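ZmpA Glycopeptidase (Clostridium perfringens, PDB 6XSX) is a metalloprotease that probably cleaves glycosylated proteins, the part in this model being its catalytic M60 peptidase module. Local coordinates at residues 329-334 / 487-492; 400-405 / 429-434; 433-438 / 492-497; 452-457 / 466-471; 481-486 / 511-516. One frame throughout, in Å; residues are numbered along the deposited sequence.

In the fold
All five contacts lie at the end of the molecule where helices meet the C-terminal two-sheet β-sandwich. Contacts 2 and 3 are buried, and residues 429-438 serve both: L431 and W432 hold to the start of helix 403-408, Y433, N435 and K437 to the end of strand 488-493 and the turn after it. Contact 1, partly buried, brings helix 321-331 onto the same strand with one side-chain hydrogen bond and small apolar contacts, sharing F492 with contact 3. Contacts 4 and 5 are antiparallel strand pairs, one from each sheet, whose apolar sides face each other; contact 4 lies at the surface, contact 5 is buried. Backbone bonds dominate those two, rings and aliphatic groups contacts 2 and 3.

Contact 1 (329-334 / 487-492); sequences KVALDD and GKTIGF
T489 reaches from its strand to the end of helix 321-331 and the loop after it. Its CB lies 3.4 Å from D333 OD2, and there the side chain forks. One branch is the hydroxyl: OG1, turned anti to the carbonyl carbon (chi1 -48°), donates a hydrogen bond of 3.0 Å to D333 OD2, arriving on the syn side but 34° out of the carboxylate plane. The other branch, CG2, sits 3.4 Å from A331 O. The side chains of T489 and D333 cross at about a right angle, and the other carboxylate oxygen, D333 OD1, is taken by a salt bridge to R408, which should hold the acid group for the threonine.

The strand side is not regular here. I490 and G491 both face I483 of the neighbouring strand, a classic β bulge in the edge strand of the four-stranded sheet. A331 CB points at the backbone where the bulge ends, 3.7 Å from G491 C, and packs against F492 CB at 4.1 Å. L332 starts out away from the strand, yet its branch CD2 returns to within 3.8 Å of I490 O. R408 also donates to V330 O, tying the ends of helices 321-331 and 403-408 together.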
# COMPACT_ATOMS: atom_id res chain seq x y z
N LYS A 329 -0.44 -26.59 7.76
CA LYS A 329 -0.33 -27.12 6.40
C LYS A 329 1.14 -27.41 6.09
O LYS A 329 1.46 -28.48 5.57
CB LYS A 329 -1.04 -26.19 5.40
CG LYS A 329 -0.89 -26.55 3.93
CD LYS A 329 -1.43 -25.48 2.98
CE LYS A 329 -0.98 -24.08 3.36
NZ LYS A 329 -1.50 -23.03 2.46
N VAL A 330 2.05 -26.48 6.46
CA VAL A 330 3.44 -26.54 6.02
C VAL A 330 4.23 -27.52 6.88
O VAL A 330 5.32 -27.91 6.50
CB VAL A 330 4.14 -25.17 6.04
CG1 VAL A 330 3.58 -24.19 5.02
CG2 VAL A 330 4.17 -24.57 7.43
N ALA A 331 3.69 -27.88 8.05
CA ALA A 331 4.46 -28.68 9.00
C ALA A 331 4.60 -30.12 8.52
O ALA A 331 5.66 -30.72 8.70
CB ALA A 331 3.86 -28.57 10.38
N LEU A 332 3.57 -30.66 7.86
CA LEU A 332 3.50 -32.07 7.51
C LEU A 332 4.64 -32.42 6.55
O LEU A 332 5.06 -31.58 5.77
CB LEU A 332 2.14 -32.38 6.87
CG LEU A 332 0.91 -32.01 7.70
CD1 LEU A 332 -0.37 -32.52 7.04
CD2 LEU A 332 1.02 -32.53 9.13
N ASP A 333 5.11 -33.67 6.63
CA ASP A 333 6.29 -34.09 5.89
C ASP A 333 5.93 -34.60 4.49
O ASP A 333 6.77 -34.55 3.60
CB ASP A 333 7.17 -35.04 6.71
CG ASP A 333 8.06 -34.30 7.70
OD1 ASP A 333 8.48 -33.16 7.37
OD2 ASP A 333 8.33 -34.86 8.78
N ASP A 334 4.68 -35.06 4.30
CA ASP A 334 4.26 -35.53 2.99
C ASP A 334 3.49 -34.43 2.26
O ASP A 334 2.26 -34.44 2.23
CB ASP A 334 3.50 -36.86 3.08
N GLY A 487 8.27 -40.17 15.35
CA GLY A 487 9.30 -39.91 14.35
C GLY A 487 8.81 -39.11 13.14
O GLY A 487 9.57 -38.90 12.20
N LYS A 488 7.54 -38.67 13.17
CA LYS A 488 6.97 -37.88 12.08
C LYS A 488 6.46 -36.54 12.63
O LYS A 488 5.78 -36.50 13.64
CB LYS A 488 5.86 -38.68 11.38
N THR A 489 6.80 -35.45 11.94
CA THR A 489 6.32 -34.11 12.28
C THR A 489 4.80 -34.08 12.09
O THR A 489 4.31 -34.40 11.02
CB THR A 489 6.97 -33.05 11.38
OG1 THR A 489 8.38 -33.28 11.36
CG2 THR A 489 6.70 -31.63 11.83
N ILE A 490 4.06 -33.68 13.14
CA ILE A 490 2.61 -33.72 13.04
C ILE A 490 2.01 -32.32 13.16
O ILE A 490 0.82 -32.16 12.94
CB ILE A 490 1.97 -34.70 14.04
CG1 ILE A 490 2.36 -34.38 15.48
CG2 ILE A 490 2.28 -36.14 13.66
CD1 ILE A 490 1.38 -34.91 16.51
N GLY A 491 2.83 -31.32 13.55
CA GLY A 491 2.29 -29.97 13.67
C GLY A 491 3.35 -28.93 14.01
O GLY A 491 4.50 -29.25 14.34
N PHE A 492 2.93 -27.66 13.92
CA PHE A 492 3.65 -26.52 14.44
C PHE A 492 2.63 -25.46 14.81
O PHE A 492 1.78 -25.11 14.00
CB PHE A 492 4.61 -25.92 13.41
CG PHE A 492 5.37 -24.71 13.89
CD1 PHE A 492 4.81 -23.44 13.85
CD2 PHE A 492 6.66 -24.84 14.39
CE1 PHE A 492 5.52 -22.33 14.29
CE2 PHE A 492 7.37 -23.73 14.83
CZ PHE A 492 6.80 -22.48 14.78

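Contact 2 (400-405 / 429-434); sequences LDLSEH and NKLWYA
H405 and W432 run antiparallel past one another. H405 ND1 lies near the plane of the indole at the rim of its six-membered ring, 3.7 Å from W432 CE3. It is also 3.6 Å from W432 N, which sits at the edge of the imidazole; no hydrogen bond forms, and this buried nitrogen has no partner in the model. At the far end of the six-membered ring an acid approaches obliquely: E404 OE1 lies 3.6 Å from W432 CH2, carboxylate and ring planes 29° apart. L431 CB comes obliquely to the imidazole, 3.9 Å from H405 ND1, and L431 CD1 meets L402 CD2 at 4.0 Å, the two leucines at about a right angle.

These groups join the start of helix 403-408 to a short 3-10 turn, 431-433. L402 holds the N-cap position, and D401 OD1 accepts from S403 N in an Asx turn.

Further out, H405 NE2 donates to P354 O of helix 347-361, which should limit the rotation of the imidazole. E404 is held by salt bridges to K426 and R408. W432 CG stands between its backbone N and carbonyl carbon (chi1 45°), swinging the indole so that K430 CA lies on one ring face.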
# COMPACT_ATOMS: atom_id res chain seq x y z
N LEU A 400 19.04 -19.36 -2.47
CA LEU A 400 18.62 -20.55 -1.75
C LEU A 400 17.65 -21.35 -2.61
O LEU A 400 16.93 -20.79 -3.43
CB LEU A 400 17.94 -20.15 -0.43
CG LEU A 400 18.85 -19.60 0.67
CD1 LEU A 400 18.04 -18.97 1.80
CD2 LEU A 400 19.78 -20.69 1.22
N ASP A 401 17.62 -22.67 -2.41
CA ASP A 401 16.67 -23.49 -3.13
C ASP A 401 15.34 -23.46 -2.37
O ASP A 401 15.16 -24.21 -1.41
CB ASP A 401 17.21 -24.90 -3.38
CG ASP A 401 16.25 -25.78 -4.14
OD1 ASP A 401 15.14 -25.31 -4.47
OD2 ASP A 401 16.59 -26.93 -4.37
N LEU A 402 14.41 -22.62 -2.84
CA LEU A 402 13.17 -22.38 -2.11
C LEU A 402 12.02 -23.23 -2.65
O LEU A 402 10.87 -22.95 -2.32
CB LEU A 402 12.85 -20.89 -2.14
CG LEU A 402 13.85 -20.02 -1.38
CD1 LEU A 402 13.46 -18.55 -1.47
CD2 LEU A 402 13.95 -20.46 0.08
N SER A 403 12.33 -24.28 -3.43
CA SER A 403 11.29 -25.12 -3.99
C SER A 403 10.46 -25.78 -2.89
O SER A 403 9.23 -25.75 -2.95
CB SER A 403 11.84 -26.15 -4.97
OG SER A 403 12.13 -25.53 -6.22
N GLU A 404 11.14 -26.35 -1.88
CA GLU A 404 10.47 -27.03 -0.78
C GLU A 404 9.56 -26.06 -0.03
O GLU A 404 8.41 -26.39 0.28
CB GLU A 404 11.49 -27.72 0.13
CG GLU A 404 10.86 -28.29 1.39
CD GLU A 404 11.81 -29.07 2.28
OE1 GLU A 404 11.34 -29.60 3.31
OE2 GLU A 404 13.01 -29.12 1.96
N HIS A 405 10.08 -24.85 0.26
CA HIS A 405 9.35 -23.80 0.96
C HIS A 405 7.98 -23.59 0.31
O HIS A 405 6.95 -23.60 0.99
CB HIS A 405 10.18 -22.51 1.00
CG HIS A 405 9.48 -21.34 1.62
ND1 HIS A 405 9.33 -21.22 2.99
CD2 HIS A 405 8.89 -20.26 1.08
CE1 HIS A 405 8.67 -20.11 3.26
NE2 HIS A 405 8.40 -19.50 2.10
N ASN A 429 17.22 -23.52 7.56
CA ASN A 429 16.16 -23.16 8.49
C ASN A 429 14.82 -23.53 7.86
O ASN A 429 14.65 -23.41 6.64
CB ASN A 429 16.09 -21.65 8.75
CG ASN A 429 17.38 -21.04 9.26
OD1 ASN A 429 18.29 -20.74 8.48
ND2 ASN A 429 17.47 -20.85 10.57
N LYS A 430 13.87 -23.96 8.70
CA LYS A 430 12.52 -24.22 8.25
C LYS A 430 11.77 -22.90 8.11
O LYS A 430 10.98 -22.52 8.97
CB LYS A 430 11.85 -25.25 9.17
CG LYS A 430 12.61 -26.57 9.30
CD LYS A 430 11.79 -27.68 9.95
CE LYS A 430 12.53 -29.00 10.03
NZ LYS A 430 11.78 -29.98 10.85
N LEU A 431 12.04 -22.20 7.00
CA LEU A 431 11.57 -20.83 6.81
C LEU A 431 10.04 -20.79 6.83
O LEU A 431 9.47 -19.74 7.13
CB LEU A 431 12.13 -20.29 5.49
CG LEU A 431 13.66 -20.22 5.38
CD1 LEU A 431 14.04 -19.73 3.99
CD2 LEU A 431 14.27 -19.32 6.44
N TRP A 432 9.39 -21.92 6.55
CA TRP A 432 7.93 -21.97 6.51
C TRP A 432 7.32 -21.89 7.90
O TRP A 432 6.09 -21.86 8.02
CB TRP A 432 7.42 -23.19 5.75
CG TRP A 432 8.14 -24.46 6.12
CD1 TRP A 432 7.76 -25.37 7.07
CD2 TRP A 432 9.38 -24.94 5.57
NE1 TRP A 432 8.68 -26.39 7.14
CE2 TRP A 432 9.68 -26.15 6.23
CE3 TRP A 432 10.26 -24.46 4.58
CZ2 TRP A 432 10.82 -26.90 5.93
CZ3 TRP A 432 11.39 -25.20 4.30
CH2 TRP A 432 11.67 -26.40 4.96
N TYR A 433 8.14 -21.84 8.95
CA TYR A 433 7.62 -21.63 10.30
C TYR A 433 7.56 -20.14 10.65
O TYR A 433 7.09 -19.79 11.72
CB TYR A 433 8.42 -22.40 11.35
CG TYR A 433 8.28 -23.91 11.35
CD1 TYR A 433 7.17 -24.54 10.80
CD2 TYR A 433 9.25 -24.72 11.94
CE1 TYR A 433 7.05 -25.92 10.79
CE2 TYR A 433 9.14 -26.10 11.94
CZ TYR A 433 8.03 -26.71 11.37
OH TYR A 433 7.91 -28.07 11.36
N ALA A 434 8.04 -19.26 9.75
CA ALA A 434 8.01 -17.83 10.02
C ALA A 434 6.58 -17.38 10.29
O ALA A 434 5.65 -17.86 9.63
CB ALA A 434 8.60 -17.04 8.87

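Contact 3 (433-438 / 492-497); sequences YANDKM and FTSTNN. With EDO (1,2-ethanediol), chain E.
The rings of Y433 and F492 form an offset stack, centroids 4.0 Å apart and planes 12° from parallel. F492 CD2 sits over the centre of the tyrosine ring, while on the phenylalanine face it is Y433 CG that lies above, shifted toward the rim. The displacement also carries Y433 CB over the face of F492, a CH-pi contact. At the edge of F492, near its plane, comes N435 ND2, 4.1 Å from F492 CE1, with amide and ring planes 54° apart.

That amide works at both ends. N435 ND2 donates to Y433 O at 3.2 Å, nearly along the C=O axis, and bonds to I479 O, while N435 OD1 accepts from K437 N at 3.0 Å and caps the start of helix 437-440. Chi1 of 70° puts the amide between the backbone N and the carbonyl carbon, where its flank rests on S494 CB, 3.8 Å from N435 ND2. K437 CD lies 3.6 Å from S494 O. A bend at chi3 turns NZ to a 1,2-ethanediol, probably from the crystallisation liquor, which bridges the two residues: K437 NZ donates to its O1, and O1 donates to S494 O.

Around the stack, L327 of helix 321-331 touches F492, and Y516 meets the Y433 ring edge-to-face. The contact sets loop 433-436 and the start of helix 437-440 against the end of strand 488-493 and the turn after it.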
# COMPACT_ATOMS: atom_id res chain seq x y z
N TYR A 433 8.14 -21.84 8.95
CA TYR A 433 7.62 -21.63 10.30
C TYR A 433 7.56 -20.14 10.65
O TYR A 433 7.09 -19.79 11.72
CB TYR A 433 8.42 -22.40 11.35
CG TYR A 433 8.28 -23.91 11.35
CD1 TYR A 433 7.17 -24.54 10.80
CD2 TYR A 433 9.25 -24.72 11.94
CE1 TYR A 433 7.05 -25.92 10.79
CE2 TYR A 433 9.14 -26.10 11.94
CZ TYR A 433 8.03 -26.71 11.37
OH TYR A 433 7.91 -28.07 11.36
N ALA A 434 8.04 -19.26 9.75
CA ALA A 434 8.01 -17.83 10.02
C ALA A 434 6.58 -17.38 10.29
O ALA A 434 5.65 -17.86 9.63
CB ALA A 434 8.60 -17.04 8.87
N ASN A 435 6.43 -16.47 11.25
CA ASN A 435 5.14 -15.88 11.60
C ASN A 435 5.36 -14.54 12.29
O ASN A 435 6.49 -14.20 12.64
CB ASN A 435 4.26 -16.86 12.38
CG ASN A 435 4.76 -17.12 13.78
OD1 ASN A 435 4.57 -16.29 14.67
ND2 ASN A 435 5.42 -18.25 14.00
N ASP A 436 4.27 -13.79 12.50
CA ASP A 436 4.30 -12.43 12.99
C ASP A 436 4.97 -12.30 14.36
O ASP A 436 5.43 -11.20 14.69
CB ASP A 436 2.90 -11.78 12.97
CG ASP A 436 2.34 -11.60 11.57
OD1 ASP A 436 3.12 -11.61 10.62
OD2 ASP A 436 1.13 -11.47 11.44
N LYS A 437 5.05 -13.38 15.15
CA LYS A 437 5.71 -13.29 16.45
C LYS A 437 7.16 -12.80 16.29
O LYS A 437 7.70 -12.18 17.21
CB LYS A 437 5.64 -14.60 17.24
CG LYS A 437 4.24 -14.99 17.67
CD LYS A 437 4.21 -15.89 18.89
CE LYS A 437 4.80 -15.22 20.12
NZ LYS A 437 4.84 -16.17 21.27
N MET A 438 7.75 -13.04 15.12
CA MET A 438 9.13 -12.69 14.84
C MET A 438 9.37 -11.18 15.02
O MET A 438 10.46 -10.79 15.39
CB MET A 438 9.57 -13.12 13.44
CG MET A 438 9.75 -14.63 13.29
SD MET A 438 9.86 -15.12 11.54
CE MET A 438 11.41 -14.33 11.09
N PHE A 492 2.93 -27.66 13.92
CA PHE A 492 3.65 -26.52 14.44
C PHE A 492 2.63 -25.46 14.81
O PHE A 492 1.78 -25.11 14.00
CB PHE A 492 4.61 -25.92 13.41
CG PHE A 492 5.37 -24.71 13.89
CD1 PHE A 492 4.81 -23.44 13.85
CD2 PHE A 492 6.66 -24.84 14.39
CE1 PHE A 492 5.52 -22.33 14.29
CE2 PHE A 492 7.37 -23.73 14.83
CZ PHE A 492 6.80 -22.48 14.78
N THR A 493 2.76 -24.93 16.04
CA THR A 493 1.86 -23.88 16.48
C THR A 493 2.69 -22.74 17.04
O THR A 493 3.74 -22.97 17.66
CB THR A 493 0.87 -24.39 17.52
OG1 THR A 493 0.03 -23.28 17.84
CG2 THR A 493 1.53 -24.92 18.77
N SER A 494 2.21 -21.52 16.80
CA SER A 494 2.81 -20.32 17.37
C SER A 494 2.20 -20.05 18.75
O SER A 494 2.55 -19.06 19.39
CB SER A 494 2.67 -19.14 16.44
OG SER A 494 1.33 -18.68 16.36
N THR A 495 1.32 -20.94 19.23
CA THR A 495 0.68 -20.78 20.52
C THR A 495 1.36 -21.67 21.57
O THR A 495 2.28 -22.42 21.24
CB THR A 495 -0.83 -21.08 20.45
OG1 THR A 495 -0.99 -22.49 20.33
CG2 THR A 495 -1.53 -20.36 19.31
N ASN A 496 0.87 -21.58 22.82
CA ASN A 496 1.39 -22.35 23.94
C ASN A 496 0.68 -23.70 24.06
O ASN A 496 0.85 -24.38 25.07
CB ASN A 496 1.32 -21.57 25.26
CG ASN A 496 -0.08 -21.20 25.69
OD1 ASN A 496 -1.07 -21.71 25.17
ND2 ASN A 496 -0.19 -20.29 26.65
N ASN A 497 -0.10 -24.11 23.06
CA ASN A 497 -0.82 -25.37 23.19
C ASN A 497 -1.06 -26.01 21.83
O ASN A 497 -1.39 -25.33 20.87
CB ASN A 497 -2.14 -25.18 23.96
CG ASN A 497 -2.76 -26.50 24.36
OD1 ASN A 497 -3.55 -27.07 23.62
ND2 ASN A 497 -2.37 -27.02 25.51
C1 EDO E . 4.80 -20.09 21.28
O1 EDO E . 5.08 -18.85 20.66
C2 EDO E . 4.02 -19.98 22.54
O2 EDO E . 4.06 -18.69 23.10

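Contact 4 (452-457 / 466-471); sequences FEAEAK and ISFDID
E453 N donates to D469 O at 2.9 Å, and D469 N returns the bond to E453 O at 3.0 Å with an N-H...O angle of 171°. Two residues on, E455 and S467 repeat the exchange, the bond from S467 N to E455 O measuring 2.9 Å. Several of these carbonyls also receive a CA-H from across the pair: A454 CA lies 3.2 Å from S467 O.

The two faces differ sharply. One carries E453, E455, S467 and D469, and apart from S467 these are exposed. The acids stand near one another without touching. On the other face A454 CB is wedged between neighbours, with I466 CG2 at 3.8 Å and F468 CD1 at 3.9 Å. I466 CG2 gets there by standing anti to the backbone N. At the end of the pair F452 CB meets I470 CG1, also at 3.8 Å, while the phenylalanine ring leads on toward strand 511-517, where it touches I513 and A515. The ring of F468 stacks on Y481 of the opposing sheet.

This is an antiparallel β hairpin, strands 452-459 and 463-470, with the polar/apolar division of a sandwich strand pair: the acids face solvent, and F452, A454, I466, F468 and I470 turn to the second sheet.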
# COMPACT_ATOMS: atom_id res chain seq x y z
N PHE A 452 12.60 -25.29 28.24
CA PHE A 452 11.17 -25.38 27.99
C PHE A 452 10.72 -26.81 28.24
O PHE A 452 11.52 -27.74 28.21
CB PHE A 452 10.83 -24.90 26.57
CG PHE A 452 11.18 -25.85 25.46
CD1 PHE A 452 10.21 -26.65 24.86
CD2 PHE A 452 12.49 -25.95 25.00
CE1 PHE A 452 10.55 -27.52 23.83
CE2 PHE A 452 12.82 -26.83 23.98
CZ PHE A 452 11.85 -27.61 23.40
N GLU A 453 9.41 -26.97 28.48
CA GLU A 453 8.83 -28.26 28.82
C GLU A 453 7.48 -28.39 28.12
O GLU A 453 6.89 -27.38 27.76
CB GLU A 453 8.62 -28.36 30.33
CG GLU A 453 9.91 -28.32 31.12
CD GLU A 453 9.75 -28.48 32.62
OE1 GLU A 453 8.93 -27.73 33.20
OE2 GLU A 453 10.45 -29.35 33.20
N ALA A 454 7.02 -29.63 27.98
CA ALA A 454 5.69 -29.94 27.46
C ALA A 454 4.98 -30.89 28.42
O ALA A 454 5.62 -31.76 29.01
CB ALA A 454 5.80 -30.55 26.08
N GLU A 455 3.67 -30.72 28.54
CA GLU A 455 2.85 -31.59 29.38
C GLU A 455 1.62 -32.01 28.58
O GLU A 455 0.94 -31.17 28.00
CB GLU A 455 2.44 -30.83 30.64
CG GLU A 455 1.60 -31.65 31.60
CD GLU A 455 1.18 -30.93 32.87
OE1 GLU A 455 0.39 -29.96 32.77
OE2 GLU A 455 1.64 -31.33 33.95
N ALA A 456 1.33 -33.32 28.56
CA ALA A 456 0.17 -33.83 27.84
C ALA A 456 -0.93 -34.23 28.81
O ALA A 456 -0.65 -34.73 29.89
CB ALA A 456 0.57 -34.98 26.95
N LYS A 457 -2.19 -33.96 28.44
CA LYS A 457 -3.36 -34.44 29.16
C LYS A 457 -4.37 -34.92 28.13
O LYS A 457 -4.43 -34.39 27.02
CB LYS A 457 -3.97 -33.33 30.03
N ILE A 466 -1.32 -30.94 24.47
CA ILE A 466 0.05 -30.70 24.87
C ILE A 466 0.23 -29.20 25.10
O ILE A 466 0.07 -28.42 24.17
CB ILE A 466 1.03 -31.23 23.81
CG1 ILE A 466 0.70 -32.66 23.39
CG2 ILE A 466 2.48 -31.07 24.29
CD1 ILE A 466 1.36 -33.13 22.11
N SER A 467 0.53 -28.82 26.36
CA SER A 467 0.81 -27.43 26.67
C SER A 467 2.32 -27.22 26.81
O SER A 467 3.04 -28.14 27.18
CB SER A 467 0.07 -26.96 27.89
OG SER A 467 0.72 -27.39 29.08
N PHE A 468 2.76 -25.99 26.51
CA PHE A 468 4.18 -25.65 26.46
C PHE A 468 4.48 -24.54 27.45
O PHE A 468 3.75 -23.55 27.52
CB PHE A 468 4.55 -25.16 25.05
CG PHE A 468 4.19 -26.15 23.97
CD1 PHE A 468 4.74 -27.42 23.97
CD2 PHE A 468 3.28 -25.81 22.98
CE1 PHE A 468 4.41 -28.34 22.97
CE2 PHE A 468 2.95 -26.73 21.99
CZ PHE A 468 3.52 -27.98 21.98
N ASP A 469 5.56 -24.72 28.20
CA ASP A 469 6.06 -23.70 29.12
C ASP A 469 7.53 -23.45 28.77
O ASP A 469 8.22 -24.37 28.34
CB ASP A 469 5.82 -24.13 30.57
CG ASP A 469 4.41 -24.63 30.83
OD1 ASP A 469 3.54 -23.79 31.15
OD2 ASP A 469 4.18 -25.85 30.70
N ILE A 470 7.97 -22.19 28.93
CA ILE A 470 9.32 -21.77 28.59
C ILE A 470 9.83 -20.82 29.68
O ILE A 470 9.05 -20.12 30.32
CB ILE A 470 9.35 -21.10 27.20
CG1 ILE A 470 10.76 -21.11 26.58
CG2 ILE A 470 8.79 -19.68 27.26
CD1 ILE A 470 10.87 -20.39 25.25
N ASP A 471 11.16 -20.79 29.86
CA ASP A 471 11.81 -19.95 30.86
C ASP A 471 11.55 -18.48 30.58
O ASP A 471 11.40 -18.06 29.42
CB ASP A 471 13.32 -20.22 30.97
CG ASP A 471 14.12 -19.80 29.75
OD1 ASP A 471 14.13 -20.58 28.77
OD2 ASP A 471 14.72 -18.70 29.78

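Contact 5 (481-486 / 511-516); sequences YEISRD and YSIVAY
R485 and Y511 extend alongside each other, the aliphatic part of the arginine over the tyrosine face: R485 CG is 4.0 Å from the Y511 ring centroid, a CH-pi contact. The guanidinium is turned 86° from that ring, and both polar ends are held by D500, through R485 NH1 and Y511 OH. I483 and I513 are likewise side by side, I513 CD1 lying 3.8 Å from I483 CG2. Y481 comes to A515 obliquely, its CE1 3.5 Å from A515 CB.

Strands 478-485 and 511-517 are antiparallel neighbours in the middle of the four-stranded sheet. E482 pairs with V514, and S484 with S512; the shortest bond is E482 N to V514 O, 2.7 Å and almost straight at 174°. The Y481, I483 and I513 face packs on the hairpin 452-470, where F468 meets I483 and I513.

On the reverse face E482 is extended beside V514, its CG anti to the backbone N (chi1 169°), with OE1 3.8 Å from V514 CB. One water donates to E482 OE1 and bonds to Y516 OH; a second lies among E482 OE1, S484 OG and S512 O. E482 OE2 is bound by Y433 OH and by K430 NZ, which would favour the charged carboxylate.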
# COMPACT_ATOMS: atom_id res chain seq x y z
N TYR A 481 6.30 -23.86 18.43
CA TYR A 481 6.80 -25.19 18.77
C TYR A 481 6.37 -26.16 17.68
O TYR A 481 5.22 -26.17 17.26
CB TYR A 481 6.26 -25.67 20.12
CG TYR A 481 6.61 -24.78 21.29
CD1 TYR A 481 7.74 -25.03 22.06
CD2 TYR A 481 5.83 -23.68 21.61
CE1 TYR A 481 8.07 -24.21 23.13
CE2 TYR A 481 6.16 -22.85 22.68
CZ TYR A 481 7.28 -23.12 23.44
OH TYR A 481 7.60 -22.31 24.49
N GLU A 482 7.33 -26.97 17.26
CA GLU A 482 7.08 -28.05 16.32
C GLU A 482 6.85 -29.34 17.11
O GLU A 482 7.64 -29.69 18.00
CB GLU A 482 8.27 -28.15 15.38
CG GLU A 482 8.24 -29.40 14.51
CD GLU A 482 9.59 -29.70 13.89
OE1 GLU A 482 10.46 -30.21 14.62
OE2 GLU A 482 9.77 -29.37 12.70
N ILE A 483 5.79 -30.06 16.73
CA ILE A 483 5.40 -31.28 17.43
C ILE A 483 5.64 -32.47 16.50
O ILE A 483 5.09 -32.51 15.40
CB ILE A 483 3.92 -31.21 17.89
CG1 ILE A 483 3.66 -29.98 18.77
CG2 ILE A 483 3.52 -32.50 18.59
CD1 ILE A 483 3.19 -28.77 18.00
N SER A 484 6.45 -33.42 16.97
CA SER A 484 6.67 -34.69 16.28
C SER A 484 6.07 -35.83 17.10
O SER A 484 6.04 -35.76 18.33
CB SER A 484 8.14 -34.92 16.04
OG SER A 484 8.59 -34.09 14.98
N ARG A 485 5.57 -36.86 16.41
CA ARG A 485 5.07 -38.06 17.07
C ARG A 485 5.59 -39.29 16.33
O ARG A 485 5.55 -39.34 15.10
CB ARG A 485 3.54 -38.09 17.13
CG ARG A 485 2.99 -39.22 18.00
CD ARG A 485 1.51 -39.53 17.86
NE ARG A 485 1.14 -39.87 16.49
CZ ARG A 485 0.27 -39.20 15.74
NH1 ARG A 485 -0.35 -38.14 16.22
NH2 ARG A 485 0.02 -39.61 14.51
N ASP A 486 6.11 -40.26 17.10
CA ASP A 486 6.63 -41.52 16.56
C ASP A 486 7.48 -41.25 15.32
O ASP A 486 7.39 -41.99 14.33
CB ASP A 486 5.51 -42.54 16.32
CG ASP A 486 4.50 -42.66 17.46
OD1 ASP A 486 4.92 -42.59 18.63
OD2 ASP A 486 3.29 -42.81 17.15
N TYR A 511 6.53 -38.50 21.87
CA TYR A 511 6.44 -37.16 21.32
C TYR A 511 7.78 -36.44 21.41
O TYR A 511 8.55 -36.67 22.34
CB TYR A 511 5.34 -36.35 22.02
CG TYR A 511 3.92 -36.70 21.67
CD1 TYR A 511 3.31 -36.21 20.52
CD2 TYR A 511 3.15 -37.50 22.50
CE1 TYR A 511 2.00 -36.52 20.20
CE2 TYR A 511 1.84 -37.82 22.19
CZ TYR A 511 1.26 -37.33 21.04
OH TYR A 511 -0.04 -37.65 20.74
N SER A 512 8.04 -35.54 20.45
CA SER A 512 9.26 -34.76 20.41
C SER A 512 8.96 -33.32 19.99
O SER A 512 8.41 -33.09 18.92
CB SER A 512 10.27 -35.40 19.49
OG SER A 512 11.51 -34.71 19.56
N ILE A 513 9.33 -32.38 20.86
CA ILE A 513 8.95 -30.98 20.75
C ILE A 513 10.21 -30.13 20.53
O ILE A 513 11.17 -30.20 21.30
CB ILE A 513 8.19 -30.51 22.00
CG1 ILE A 513 7.07 -31.47 22.41
CG2 ILE A 513 7.70 -29.07 21.83
CD1 ILE A 513 5.92 -31.58 21.43
N VAL A 514 10.18 -29.31 19.47
CA VAL A 514 11.28 -28.42 19.15
C VAL A 514 10.75 -26.99 19.10
O VAL A 514 9.85 -26.69 18.32
CB VAL A 514 11.95 -28.85 17.83
CG1 VAL A 514 13.06 -27.91 17.39
CG2 VAL A 514 12.46 -30.29 17.89
N ALA A 515 11.31 -26.12 19.95
CA ALA A 515 10.93 -24.71 20.01
C ALA A 515 11.73 -23.93 18.97
O ALA A 515 12.84 -24.32 18.63
CB ALA A 515 11.15 -24.17 21.41
N TYR A 516 11.13 -22.85 18.45
CA TYR A 516 11.78 -22.06 17.40
C TYR A 516 11.84 -20.60 17.83
O TYR A 516 10.88 -20.10 18.41
CB TYR A 516 11.05 -22.19 16.06
CG TYR A 516 11.49 -23.39 15.27
CD1 TYR A 516 11.01 -24.66 15.57
CD2 TYR A 516 12.40 -23.26 14.23
CE1 TYR A 516 11.42 -25.77 14.85
CE2 TYR A 516 12.82 -24.36 13.49
CZ TYR A 516 12.33 -25.62 13.81
OH TYR A 516 12.73 -26.71 13.10
O HOH W 1 9.53 -31.87 16.43
O HOH W 2 12.78 -29.08 13.96